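Local coordinates for protein short-chain dehydrogenase/reductase SDR (PDB 5VA8) that probably catalyses NADP(H)-dependent oxidation and reduction as a member of the short-chain dehydrogenase/reductase family, holding NADP in a Rossmann fold within a four-chain assembly, at residues Arg106-His110 with Asp111-Arg115; Phe171-Gly174 with Val175-Val179; Phe230-Pro233 with Asp234-Gly237; Cys240-Leu243 with Cys244-His247; Leu257-Gly260 with Gly261-Pro264. All blocks are in the same frame, centred on the assembly; numbering follows the deposited sequence. Where two conformers were deposited one is given.

How the contacts relate
The five contacts follow one another along a single Rossmann-fold chain built round a parallel sheet of seven strands. Contact 1 opens helix 110-138, and contact 2 lies within helix 159-179, their centres about 28 Å apart; both meet the second subunit. Contacts 3 and 4 are the two ends of helix 233-243, with centres about 16 Å apart. Contact 5 follows at the end of strand 255-258, the outermost strand on that side of the sheet, and touches contact 3 where F236 packs on I258. Contacts 2 to 5 all reach the third subunit, so four of these local contacts lie where the chain meets its neighbours.

Contact 1 of 5, residues Arg106-His110 with Asp111-Arg115; sequences RNFTH and DDWIR. With MPO (3[N-morpholino]propane sulfonic acid), chain G.
T109 and D112 hold each other in a capping box at the start of helix 110-138. The hydroxyl of T109 is set between its own backbone N and carbonyl carbon (chi1 67°), which turns OG1 over the first helical turn to accept from D112 N at 2.9 Å. In return the carboxylate of D112 reaches back, and T109 N gives a nearly straight bond to OD2, also 2.9 Å with an N-H...O angle of 175°, arriving from above the carboxylate plane. F108 and W113 pack beside the cap. The edge of the phenyl ring is directed at the six-membered ring of the indole in an offset edge-to-face pair, centroids 5.6 Å apart and planes at 90°, with F108 CD2 lying 3.7 Å from W113 CZ2. A water bridges F108 O and W113 NE1 and lies in the indole plane, so the N-H is satisfied beside the apolar pair. One turn on, I114 lays CG1 over one face of the H110 imidazole, 4.0 Å from its centroid, while H110 NE2 is bonded to E118 of the second subunit. L160 of helix 159-179 touches both F108 and W113. A bound MPO, probably from the crystallisation liquor, uses the same polar groups: its N1 donates to D112 OD2 at 2.7 Å, and a sulfonate oxygen, O3, accepts from T109 OG1. D112 OD2 thus receives two N-H donors, and its place at the N-terminal end of a helix would probably stabilise the negative charge, consistent with its holding the morpholine N-H here.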
loop_
_atom_site.group_PDB
_atom_site.type_symbol
_atom_site.label_atom_id
_atom_site.label_comp_id
_atom_site.label_asym_id
_atom_site.label_seq_id
_atom_site.Cartn_x
_atom_site.Cartn_y
_atom_site.Cartn_z
ATOM N N ARG A 106 -12.153 -12.798 20.155
ATOM C CA ARG A 106 -13.038 -12.658 21.308
ATOM C C ARG A 106 -12.458 -13.275 22.577
ATOM O O ARG A 106 -12.963 -12.996 23.671
ATOM C CB ARG A 106 -14.407 -13.265 20.982
ATOM C CG ARG A 106 -15.199 -12.407 19.988
ATOM C CD ARG A 106 -16.262 -13.185 19.238
ATOM N NE ARG A 106 -15.710 -13.831 18.050
ATOM C CZ ARG A 106 -16.400 -14.056 16.938
ATOM N NH1 ARG A 106 -15.814 -14.646 15.903
ATOM N NH2 ARG A 106 -17.671 -13.678 16.854
ATOM N N ASN A 107 -11.402 -14.073 22.467
ATOM C CA ASN A 107 -10.763 -14.684 23.621
ATOM C C ASN A 107 -9.479 -13.984 24.040
ATOM O O ASN A 107 -8.878 -14.393 25.037
ATOM C CB ASN A 107 -10.475 -16.161 23.337
ATOM C CG ASN A 107 -11.740 -16.973 23.186
ATOM O OD1 ASN A 107 -12.723 -16.744 23.896
ATOM N ND2 ASN A 107 -11.728 -17.934 22.266
ATOM N N PHE A 108 -9.040 -12.952 23.311
ATOM C CA PHE A 108 -7.866 -12.190 23.720
ATOM C C PHE A 108 -8.187 -11.399 24.981
ATOM O O PHE A 108 -9.182 -10.668 25.025
ATOM C CB PHE A 108 -7.425 -11.215 22.625
ATOM C CG PHE A 108 -6.978 -11.860 21.335
ATOM C CD1 PHE A 108 -6.535 -13.168 21.286
ATOM C CD2 PHE A 108 -6.979 -11.114 20.165
ATOM C CE1 PHE A 108 -6.116 -13.725 20.078
ATOM C CE2 PHE A 108 -6.567 -11.656 18.962
ATOM C CZ PHE A 108 -6.136 -12.962 18.911
ATOM N N THR A 109 -7.345 -11.528 25.999
ATOM C CA THR A 109 -7.517 -10.720 27.196
ATOM C C THR A 109 -6.713 -9.433 27.080
ATOM O O THR A 109 -5.828 -9.298 26.234
ATOM C CB THR A 109 -7.077 -11.473 28.445
ATOM O OG1 THR A 109 -5.661 -11.688 28.398
ATOM C CG2 THR A 109 -7.814 -12.809 28.566
ATOM N N HIS A 110 -7.031 -8.480 27.955
ATOM C CA HIS A 110 -6.216 -7.272 28.035
ATOM C C HIS A 110 -4.747 -7.622 28.246
ATOM O O HIS A 110 -3.856 -7.042 27.609
ATOM C CB HIS A 110 -6.737 -6.386 29.165
ATOM C CG HIS A 110 -5.941 -5.139 29.355
ATOM N ND1 HIS A 110 -5.058 -4.974 30.398
ATOM C CD2 HIS A 110 -5.872 -4.008 28.615
ATOM C CE1 HIS A 110 -4.487 -3.786 30.301
ATOM N NE2 HIS A 110 -4.963 -3.179 29.228
ATOM N N ASP A 111 -4.476 -8.600 29.109
ATOM C CA ASP A 111 -3.095 -9.005 29.369
ATOM C C ASP A 111 -2.460 -9.641 28.140
ATOM O O ASP A 111 -1.263 -9.461 27.893
ATOM C CB ASP A 111 -3.028 -9.979 30.548
ATOM C CG ASP A 111 -2.712 -9.297 31.859
ATOM O OD1 ASP A 111 -2.859 -9.954 32.910
ATOM O OD2 ASP A 111 -2.329 -8.117 31.847
ATOM N N ASP A 112 -3.235 -10.409 27.364
ATOM C CA ASP A 112 -2.703 -10.942 26.109
ATOM C C ASP A 112 -2.205 -9.818 25.213
ATOM O O ASP A 112 -1.131 -9.918 24.603
ATOM C CB ASP A 112 -3.770 -11.725 25.345
ATOM C CG ASP A 112 -4.078 -13.078 25.948
ATOM O OD1 ASP A 112 -3.209 -13.680 26.623
ATOM O OD2 ASP A 112 -5.214 -13.538 25.720
ATOM N N TRP A 113 -3.000 -8.750 25.100
ATOM C CA TRP A 113 -2.616 -7.611 24.276
ATOM C C TRP A 113 -1.356 -6.946 24.798
ATOM O O TRP A 113 -0.443 -6.641 24.024
ATOM C CB TRP A 113 -3.764 -6.601 24.211
ATOM C CG TRP A 113 -4.775 -6.979 23.176
ATOM C CD1 TRP A 113 -6.068 -7.384 23.385
ATOM C CD2 TRP A 113 -4.557 -7.030 21.765
ATOM N NE1 TRP A 113 -6.676 -7.663 22.182
ATOM C CE2 TRP A 113 -5.767 -7.455 21.172
ATOM C CE3 TRP A 113 -3.456 -6.756 20.944
ATOM C CZ2 TRP A 113 -5.905 -7.608 19.790
ATOM C CZ3 TRP A 113 -3.599 -6.920 19.571
ATOM C CH2 TRP A 113 -4.815 -7.341 19.018
ATOM N N ILE A 114 -1.297 -6.683 26.107
ATOM C CA ILE A 114 -0.121 -6.004 26.645
ATOM C C ILE A 114 1.128 -6.841 26.405
ATOM O O ILE A 114 2.175 -6.316 26.011
ATOM C CB ILE A 114 -0.309 -5.688 28.139
ATOM C CG1 ILE A 114 -1.497 -4.750 28.345
ATOM C CG2 ILE A 114 0.964 -5.064 28.715
ATOM C CD1 ILE A 114 -1.312 -3.377 27.741
ATOM N N ARG A 115 1.041 -8.154 26.638
ATOM C CA ARG A 115 2.210 -9.000 26.435
ATOM C C ARG A 115 2.654 -9.001 24.976
ATOM O O ARG A 115 3.857 -8.968 24.694
ATOM C CB ARG A 115 1.920 -10.416 26.934
ATOM C CG ARG A 115 1.679 -10.469 28.439
ATOM C CD ARG A 115 1.193 -11.833 28.877
ATOM N NE ARG A 115 2.216 -12.862 28.716
ATOM C CZ ARG A 115 2.022 -14.145 28.994
ATOM N NH1 ARG A 115 0.841 -14.552 29.441
ATOM N NH2 ARG A 115 3.002 -15.021 28.826
HETATM S S1 MPO G . -4.646 -14.562 30.586
HETATM O O1 MPO G . -3.794 -14.766 31.818
HETATM O O2 MPO G . -5.988 -15.071 31.061
HETATM O O4 MPO G . -5.792 -16.841 23.026
HETATM N N1 MPO G . -4.971 -16.232 25.703
HETATM C C1 MPO G . -4.014 -15.547 29.189
HETATM O O3 MPO G . -4.741 -13.099 30.247
HETATM C C2 MPO G . -5.076 -15.732 28.106
HETATM C C3 MPO G . -4.527 -16.660 27.020
HETATM C C4 MPO G . -4.019 -16.653 24.721
HETATM C C5 MPO G . -4.478 -16.353 23.293
HETATM C C6 MPO G . -6.740 -16.441 24.014
HETATM C C7 MPO G . -6.279 -16.736 25.442
HETATM O O HOH W 1 -9.427 -8.210 23.329
#

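Contact 2 of 5, residues Phe171-Gly174 with Val175-Val179; sequences FIAG and VARKV
From F171 to K178 the backbone is helical, with V175 N bonded to F171 O, K178 N to G174 O and, nearly along the C=O axis, A176 N to I172 O. The last of these is the shortest, A176 N lying 2.9 Å from I172 O. F171 O is shared, since G174 N also donates to it at 3.0 Å. The most telling side chain is R177. Its CG is anti to the carbonyl carbon (chi1 -72°), and the chain then extends from CG to NE and bends back at the guanidinium, putting NH1 2.9 Å from A173 O. That oxygen lies close to the guanidinium plane, although NH1 meets the carbonyl from well off its axis, at a C=O...N angle of 113°. The same NH1 comes within 3.6 Å of A173 CB, so A173 lines the edge of the guanidinium. NH2 goes on to Y263 O of the third subunit. On the apolar side V175 CG1 is met by F171 CE2 at 3.9 Å and by I172 CD1 at 4.0 Å; V175 has two modelled conformers, and these distances belong to one of them. K178 leads off to D156 of the second subunit in a salt bridge, and the F171 ring stands edge-to-face with W113 of that subunit. Within the chain helix 159-179 is the crossover of a beta-alpha-beta unit: I172, V175 and V179 rest on I186 of strand 184-191, while F171, I172 and V179 lean on I125, I128 and I132 of helix 110-138.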
loop_
_atom_site.group_PDB
_atom_site.type_symbol
_atom_site.label_atom_id
_atom_site.label_comp_id
_atom_site.label_asym_id
_atom_site.label_seq_id
_atom_site.Cartn_x
_atom_site.Cartn_y
_atom_site.Cartn_z
ATOM N N PHE A 171 5.256 2.965 13.732
ATOM C CA PHE A 171 6.221 3.814 14.427
ATOM C C PHE A 171 7.559 3.842 13.697
ATOM O O PHE A 171 8.175 4.912 13.560
ATOM C CB PHE A 171 6.422 3.335 15.869
ATOM C CG PHE A 171 7.614 3.978 16.534
ATOM C CD1 PHE A 171 7.552 5.290 16.962
ATOM C CD2 PHE A 171 8.800 3.271 16.676
ATOM C CE1 PHE A 171 8.666 5.905 17.543
ATOM C CE2 PHE A 171 9.915 3.868 17.260
ATOM C CZ PHE A 171 9.837 5.176 17.703
ATOM N N ILE A 172 8.041 2.677 13.251
ATOM C CA ILE A 172 9.345 2.610 12.584
ATOM C C ILE A 172 9.378 3.550 11.388
ATOM O O ILE A 172 10.422 4.137 11.070
ATOM C CB ILE A 172 9.654 1.158 12.165
ATOM C CG1 ILE A 172 9.931 0.291 13.399
ATOM C CG2 ILE A 172 10.810 1.099 11.156
ATOM C CD1 ILE A 172 11.134 0.765 14.229
ATOM N N ALA A 173 8.245 3.688 10.687
ATOM C CA ALA A 173 8.215 4.554 9.508
ATOM C C ALA A 173 8.697 5.957 9.845
ATOM O O ALA A 173 9.423 6.580 9.057
ATOM C CB ALA A 173 6.797 4.607 8.924
ATOM N N GLY A 174 8.297 6.471 11.010
ATOM C CA GLY A 174 8.703 7.811 11.394
ATOM C C GLY A 174 10.154 7.894 11.826
ATOM O O GLY A 174 10.894 8.779 11.382
ATOM N N VAL A 175 10.593 6.982 12.699
ATOM C CA VAL A 175 11.956 7.085 13.210
ATOM C C VAL A 175 12.976 6.809 12.103
ATOM O O VAL A 175 14.040 7.435 12.064
ATOM C CB VAL A 175 12.154 6.166 14.436
ATOM C CG1 VAL A 175 11.996 4.706 14.076
ATOM C CG2 VAL A 175 13.523 6.417 15.070
ATOM N N ALA A 176 12.668 5.891 11.179
ATOM C CA ALA A 176 13.589 5.657 10.063
ATOM C C ALA A 176 13.884 6.958 9.327
ATOM O O ALA A 176 15.040 7.282 9.031
ATOM C CB ALA A 176 13.009 4.620 9.095
ATOM N N ARG A 177 12.852 7.737 9.042
ATOM C CA ARG A 177 13.118 8.946 8.271
ATOM C C ARG A 177 13.760 10.031 9.129
ATOM O O ARG A 177 14.535 10.845 8.613
ATOM C CB ARG A 177 11.822 9.400 7.608
ATOM C CG ARG A 177 11.456 8.445 6.454
ATOM C CD ARG A 177 9.977 8.378 6.201
ATOM N NE ARG A 177 9.643 7.546 5.045
ATOM C CZ ARG A 177 9.216 6.289 5.126
ATOM N NH1 ARG A 177 9.093 5.701 6.310
ATOM N NH2 ARG A 177 8.906 5.619 4.028
ATOM N N LYS A 178 13.492 10.021 10.437
ATOM C CA LYS A 178 14.061 11.008 11.354
ATOM C C LYS A 178 15.576 10.868 11.463
ATOM O O LYS A 178 16.300 11.876 11.505
ATOM C CB LYS A 178 13.407 10.843 12.730
ATOM C CG LYS A 178 13.938 11.783 13.798
ATOM C CD LYS A 178 13.643 13.216 13.409
ATOM C CE LYS A 178 12.762 13.899 14.435
ATOM N NZ LYS A 178 12.451 15.290 14.009
ATOM N N VAL A 179 16.076 9.631 11.538
ATOM C CA VAL A 179 17.492 9.396 11.793
ATOM C C VAL A 179 18.289 9.183 10.515
ATOM O O VAL A 179 19.527 9.093 10.569
ATOM C CB VAL A 179 17.707 8.201 12.750
ATOM C CG1 VAL A 179 16.967 8.438 14.054
ATOM C CG2 VAL A 179 17.257 6.890 12.107
#

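Contact 3 of 5, residues Phe230-Pro233 with Asp234-Gly237; sequences FGTP and DEFG
T232 and E235 form a capping box that starts helix 233-243 of the Rossmann fold, where the chain arrives from the loop after helix 214-222. T232 is the N-cap: OG1 accepts from E235 N at 3.1 Å, a fairly straight bond of 167°. E235 answers with its carboxylate, whose OE2 takes T232 N at 2.8 Å on the anti side, 19° out of the carboxylate plane. To get there the glutamate bends at its first torsion (chi1 75°), bringing CG round toward the threonine, and then extends, so the two side chains cross at about a right angle, with E235 CG only 3.3 Å from T232 OG1. OE2 is gripped a second time, by a salt bridge to NH1 of R229; these two partners restrain the carboxylate and would probably favour its charged form. P233 is the first residue of the helix; proline suits this place, since a first-turn residue has no helical carbonyl before it for an N-H to meet. The regular bonds begin at once, F236 N to T232 O at 3.2 Å and G237 N to P233 O at 2.9 Å. F236 sends its ring inward, edge-to-face with F194 and against L27 and C31 of helix 26-37, while F230 packs on R218, R221 and M222 of helix 214-222. The side chain of P233 comes within about 7 Å of the bound NADP, nearest atoms. The OE2 atom of E235 also sits 3.3 Å from G231 CA, closing over the backbone just ahead of the cap.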
loop_
_atom_site.group_PDB
_atom_site.type_symbol
_atom_site.label_atom_id
_atom_site.label_comp_id
_atom_site.label_asym_id
_atom_site.label_seq_id
_atom_site.Cartn_x
_atom_site.Cartn_y
_atom_site.Cartn_z
ATOM N N PHE A 230 8.713 -23.630 1.611
ATOM C CA PHE A 230 8.879 -22.719 2.738
ATOM C C PHE A 230 10.222 -22.000 2.632
ATOM O O PHE A 230 11.141 -22.449 1.941
ATOM C CB PHE A 230 8.818 -23.467 4.078
ATOM C CG PHE A 230 7.509 -24.178 4.340
ATOM C CD1 PHE A 230 6.342 -23.805 3.688
ATOM C CD2 PHE A 230 7.454 -25.220 5.261
ATOM C CE1 PHE A 230 5.142 -24.466 3.945
ATOM C CE2 PHE A 230 6.249 -25.895 5.521
ATOM C CZ PHE A 230 5.097 -25.511 4.863
ATOM N N GLY A 231 10.332 -20.871 3.340
ATOM C CA GLY A 231 11.593 -20.162 3.396
ATOM C C GLY A 231 12.600 -20.840 4.319
ATOM O O GLY A 231 12.251 -21.593 5.230
ATOM N N THR A 232 13.895 -20.556 4.074
ATOM C CA THR A 232 14.953 -21.104 4.921
ATOM C C THR A 232 15.525 -20.019 5.823
ATOM O O THR A 232 15.641 -18.864 5.399
ATOM C CB THR A 232 16.102 -21.701 4.091
ATOM O OG1 THR A 232 16.819 -20.647 3.425
ATOM C CG2 THR A 232 15.576 -22.678 3.062
ATOM N N PRO A 233 15.893 -20.338 7.066
ATOM C CA PRO A 233 16.561 -19.317 7.884
ATOM C C PRO A 233 17.825 -18.784 7.244
ATOM O O PRO A 233 18.146 -17.605 7.434
ATOM C CB PRO A 233 16.850 -20.051 9.203
ATOM C CG PRO A 233 15.815 -21.104 9.268
ATOM C CD PRO A 233 15.598 -21.556 7.838
ATOM N N ASP A 234 18.544 -19.607 6.475
ATOM C CA ASP A 234 19.762 -19.133 5.820
ATOM C C ASP A 234 19.473 -17.976 4.867
ATOM O O ASP A 234 20.117 -16.925 4.941
ATOM C CB ASP A 234 20.445 -20.287 5.080
ATOM C CG ASP A 234 21.785 -19.887 4.471
ATOM O OD1 ASP A 234 21.800 -19.190 3.434
ATOM O OD2 ASP A 234 22.833 -20.269 5.036
ATOM N N GLU A 235 18.510 -18.151 3.951
ATOM C CA GLU A 235 18.249 -17.077 2.994
ATOM C C GLU A 235 17.670 -15.845 3.680
ATOM O O GLU A 235 17.934 -14.722 3.241
ATOM C CB GLU A 235 17.331 -17.564 1.863
ATOM C CG GLU A 235 15.857 -17.732 2.242
ATOM C CD GLU A 235 15.067 -18.516 1.208
ATOM O OE1 GLU A 235 15.343 -18.372 -0.012
ATOM O OE2 GLU A 235 14.170 -19.280 1.616
ATOM N N PHE A 236 16.904 -16.028 4.761
ATOM C CA PHE A 236 16.426 -14.886 5.535
ATOM C C PHE A 236 17.600 -14.095 6.105
ATOM O O PHE A 236 17.652 -12.864 5.995
ATOM C CB PHE A 236 15.507 -15.366 6.662
ATOM C CG PHE A 236 14.793 -14.253 7.377
ATOM C CD1 PHE A 236 13.630 -13.700 6.849
ATOM C CD2 PHE A 236 15.296 -13.744 8.570
ATOM C CE1 PHE A 236 12.971 -12.667 7.511
ATOM C CE2 PHE A 236 14.644 -12.710 9.231
ATOM C CZ PHE A 236 13.485 -12.169 8.701
ATOM N N GLY A 237 18.566 -14.806 6.697
ATOM C CA GLY A 237 19.745 -14.143 7.231
ATOM C C GLY A 237 20.556 -13.421 6.170
ATOM O O GLY A 237 21.124 -12.358 6.433
#

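Contact 4 of 5, residues Cys240-Leu243 with Cys244-His247; sequences CAFL and CSVH
F242 O is gripped twice by S245, at the C-terminal end of helix 233-243. S245 OG donates to it at 2.7 Å, in the carbonyl plane and on a lone pair, while S245 N comes in at 3.0 Å from above that plane. The serine can do both because, with chi1 at 76°, it folds OG back toward the helix end; there it also lies over one face of the F242 ring, offset toward the rim. OG has one more bond, accepting from H247 N at 3.0 Å. H247 approaches F242 at about a right angle, its CB 4.2 Å from F242 CE1, and its NE2 is held by D10 O. Just before the serine, C244 N bonds to C240 O at 3.0 Å and weakly to A241 O. C240 SG and C244 SG pack at 4.2 Å, a van der Waals separation far beyond a disulfide. C240 and L243 rest on L189 of strand 184-191, and the F242 ring meets F242 of the third subunit. The bond from H247 N to S245 OG makes an ST turn, here leading the chain out of the last crossover helix toward strand 255-258 of the Rossmann sheet.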
loop_
_atom_site.group_PDB
_atom_site.type_symbol
_atom_site.label_atom_id
_atom_site.label_comp_id
_atom_site.label_asym_id
_atom_site.label_seq_id
_atom_site.Cartn_x
_atom_site.Cartn_y
_atom_site.Cartn_z
ATOM N N CYS A 240 18.971 -10.148 5.567
ATOM C CA CYS A 240 19.328 -9.285 6.684
ATOM C C CYS A 240 20.742 -8.731 6.519
ATOM O O CYS A 240 20.980 -7.532 6.704
ATOM C CB CYS A 240 19.205 -10.066 7.990
ATOM S SG CYS A 240 19.579 -9.094 9.472
ATOM N N ALA A 241 21.692 -9.594 6.158
ATOM C CA ALA A 241 23.072 -9.142 6.002
ATOM C C ALA A 241 23.183 -8.098 4.901
ATOM O O ALA A 241 23.917 -7.114 5.043
ATOM C CB ALA A 241 23.998 -10.329 5.722
ATOM N N PHE A 242 22.446 -8.276 3.796
ATOM C CA PHE A 242 22.503 -7.253 2.756
ATOM C C PHE A 242 21.996 -5.907 3.275
ATOM O O PHE A 242 22.618 -4.864 3.023
ATOM C CB PHE A 242 21.715 -7.671 1.517
ATOM C CG PHE A 242 21.849 -6.679 0.403
ATOM C CD1 PHE A 242 22.978 -6.688 -0.392
ATOM C CD2 PHE A 242 20.913 -5.674 0.232
ATOM C CE1 PHE A 242 23.146 -5.745 -1.409
ATOM C CE2 PHE A 242 21.080 -4.724 -0.778
ATOM C CZ PHE A 242 22.192 -4.766 -1.588
ATOM N N LEU A 243 20.874 -5.906 4.003
ATOM C CA LEU A 243 20.376 -4.653 4.570
ATOM C C LEU A 243 21.393 -4.030 5.509
ATOM O O LEU A 243 21.476 -2.799 5.614
ATOM C CB LEU A 243 19.065 -4.875 5.327
ATOM C CG LEU A 243 17.805 -5.057 4.482
ATOM C CD1 LEU A 243 16.648 -5.466 5.387
ATOM C CD2 LEU A 243 17.469 -3.785 3.707
ATOM N N CYS A 244 22.176 -4.857 6.189
ATOM C CA CYS A 244 23.142 -4.337 7.142
ATOM C C CYS A 244 24.436 -3.882 6.490
ATOM O O CYS A 244 25.310 -3.369 7.194
ATOM C CB CYS A 244 23.449 -5.397 8.205
ATOM S SG CYS A 244 22.053 -5.749 9.307
ATOM N N SER A 245 24.567 -4.033 5.174
ATOM C CA SER A 245 25.827 -3.809 4.484
ATOM C C SER A 245 26.012 -2.340 4.109
ATOM O O SER A 245 25.096 -1.514 4.179
ATOM C CB SER A 245 25.899 -4.655 3.215
ATOM O OG SER A 245 25.094 -4.072 2.195
ATOM N N VAL A 246 27.227 -2.036 3.648
ATOM C CA VAL A 246 27.516 -0.706 3.120
ATOM C C VAL A 246 26.890 -0.479 1.759
ATOM O O VAL A 246 27.002 0.629 1.221
ATOM C CB VAL A 246 29.036 -0.469 3.042
ATOM C CG1 VAL A 246 29.662 -0.653 4.426
ATOM C CG2 VAL A 246 29.687 -1.393 1.992
ATOM N N HIS A 247 26.233 -1.486 1.184
ATOM C CA HIS A 247 25.573 -1.340 -0.108
ATOM C C HIS A 247 24.078 -1.086 0.018
ATOM O O HIS A 247 23.395 -0.975 -1.006
ATOM C CB HIS A 247 25.817 -2.583 -0.967
ATOM C CG HIS A 247 27.263 -2.933 -1.091
ATOM N ND1 HIS A 247 28.184 -2.092 -1.679
ATOM C CD2 HIS A 247 27.957 -4.016 -0.668
ATOM C CE1 HIS A 247 29.380 -2.650 -1.630
ATOM N NE2 HIS A 247 29.270 -3.817 -1.018
#

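Contact 5 of 5, residues Leu257-Gly260 with Gly261-Pro264; sequences LIDG and GAYP
D259 grips the chain ahead of it with both carboxylate oxygens. OD2 takes Y263 N at 2.8 Å on the syn side but 34° out of the carboxylate plane, in a bond of 164°, whereas OD1 is approached by G261 N at 2.9 Å from above the carboxylate plane and with a more bent N-H. A chi1 of 76° swings the aspartate's carboxylate across the loop, within reach of both amides. OD2 also lies 3.2 Å from Y263 CB, which brings the carboxylate alongside the root of the tyrosine. A water sits 2.9 Å from both D259 OD1 and Y263 O. Inside this grip lies a type I' beta turn from D259 to A262, closed by A262 N to D259 O at 3.2 Å, with G260 and G261 at its corners, both in positive-phi conformations. It turns the chain away from strand 255-258, the last strand of the Rossmann sheet. L257, on that strand, crosses Y263 at about a right angle, and its CD2 meets Y263 CB at 3.6 Å. Farther out, G260 pairs with A227 through backbone hydrogen bonding. Y263 packs on K152 and A153, bonds through OH to Y267 O, and touches Y263 of the fourth subunit.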
loop_
_atom_site.group_PDB
_atom_site.type_symbol
_atom_site.label_atom_id
_atom_site.label_comp_id
_atom_site.label_asym_id
_atom_site.label_seq_id
_atom_site.Cartn_x
_atom_site.Cartn_y
_atom_site.Cartn_z
ATOM N N LEU A 257 9.240 -7.903 2.201
ATOM C CA LEU A 257 8.466 -9.122 2.387
ATOM C C LEU A 257 9.189 -10.272 1.692
ATOM O O LEU A 257 9.486 -10.192 0.491
ATOM C CB LEU A 257 7.062 -8.920 1.823
ATOM C CG LEU A 257 6.077 -10.076 1.856
ATOM C CD1 LEU A 257 5.758 -10.461 3.288
ATOM C CD2 LEU A 257 4.820 -9.664 1.098
ATOM N N ILE A 258 9.485 -11.326 2.444
ATOM C CA ILE A 258 10.213 -12.486 1.932
ATOM C C ILE A 258 9.281 -13.672 2.143
ATOM O O ILE A 258 9.277 -14.294 3.216
ATOM C CB ILE A 258 11.560 -12.689 2.631
ATOM C CG1 ILE A 258 12.381 -11.399 2.594
ATOM C CG2 ILE A 258 12.359 -13.802 1.965
ATOM C CD1 ILE A 258 13.770 -11.576 3.138
ATOM N N ASP A 259 8.462 -13.977 1.111
ATOM C CA ASP A 259 7.358 -14.908 1.321
ATOM C C ASP A 259 7.050 -15.788 0.115
ATOM O O ASP A 259 5.976 -16.410 0.096
ATOM C CB ASP A 259 6.087 -14.136 1.740
ATOM C CG ASP A 259 5.409 -13.406 0.577
ATOM O OD1 ASP A 259 6.037 -13.177 -0.480
ATOM O OD2 ASP A 259 4.219 -13.058 0.736
ATOM N N GLY A 260 7.934 -15.885 -0.873
ATOM C CA GLY A 260 7.631 -16.743 -2.006
ATOM C C GLY A 260 6.430 -16.315 -2.814
ATOM O O GLY A 260 5.857 -17.139 -3.541
ATOM N N GLY A 261 6.037 -15.043 -2.720
ATOM C CA GLY A 261 4.910 -14.514 -3.463
ATOM C C GLY A 261 3.551 -14.791 -2.863
ATOM O O GLY A 261 2.536 -14.514 -3.515
ATOM N N ALA A 262 3.496 -15.317 -1.635
ATOM C CA ALA A 262 2.231 -15.762 -1.058
ATOM C C ALA A 262 1.254 -14.607 -0.854
ATOM O O ALA A 262 0.045 -14.766 -1.074
ATOM C CB ALA A 262 2.500 -16.473 0.265
ATOM N N TYR A 263 1.745 -13.456 -0.404
ATOM C CA TYR A 263 0.893 -12.276 -0.305
ATOM C C TYR A 263 0.483 -11.840 -1.701
ATOM O O TYR A 263 1.349 -11.646 -2.555
ATOM C CB TYR A 263 1.639 -11.146 0.404
ATOM C CG TYR A 263 0.998 -9.773 0.329
ATOM C CD1 TYR A 263 -0.176 -9.486 1.008
ATOM C CD2 TYR A 263 1.602 -8.755 -0.400
ATOM C CE1 TYR A 263 -0.737 -8.206 0.953
ATOM C CE2 TYR A 263 1.056 -7.491 -0.453
ATOM C CZ TYR A 263 -0.107 -7.223 0.221
ATOM O OH TYR A 263 -0.633 -5.953 0.148
ATOM N N PRO A 264 -0.811 -11.676 -1.976
ATOM C CA PRO A 264 -1.259 -11.424 -3.349
ATOM C C PRO A 264 -1.274 -9.967 -3.775
ATOM O O PRO A 264 -1.567 -9.699 -4.943
ATOM C CB PRO A 264 -2.685 -11.976 -3.327
ATOM C CG PRO A 264 -3.142 -11.694 -1.959
ATOM C CD PRO A 264 -1.946 -11.935 -1.073
HETATM O O HOH W 2 4.238 -11.595 -2.151
#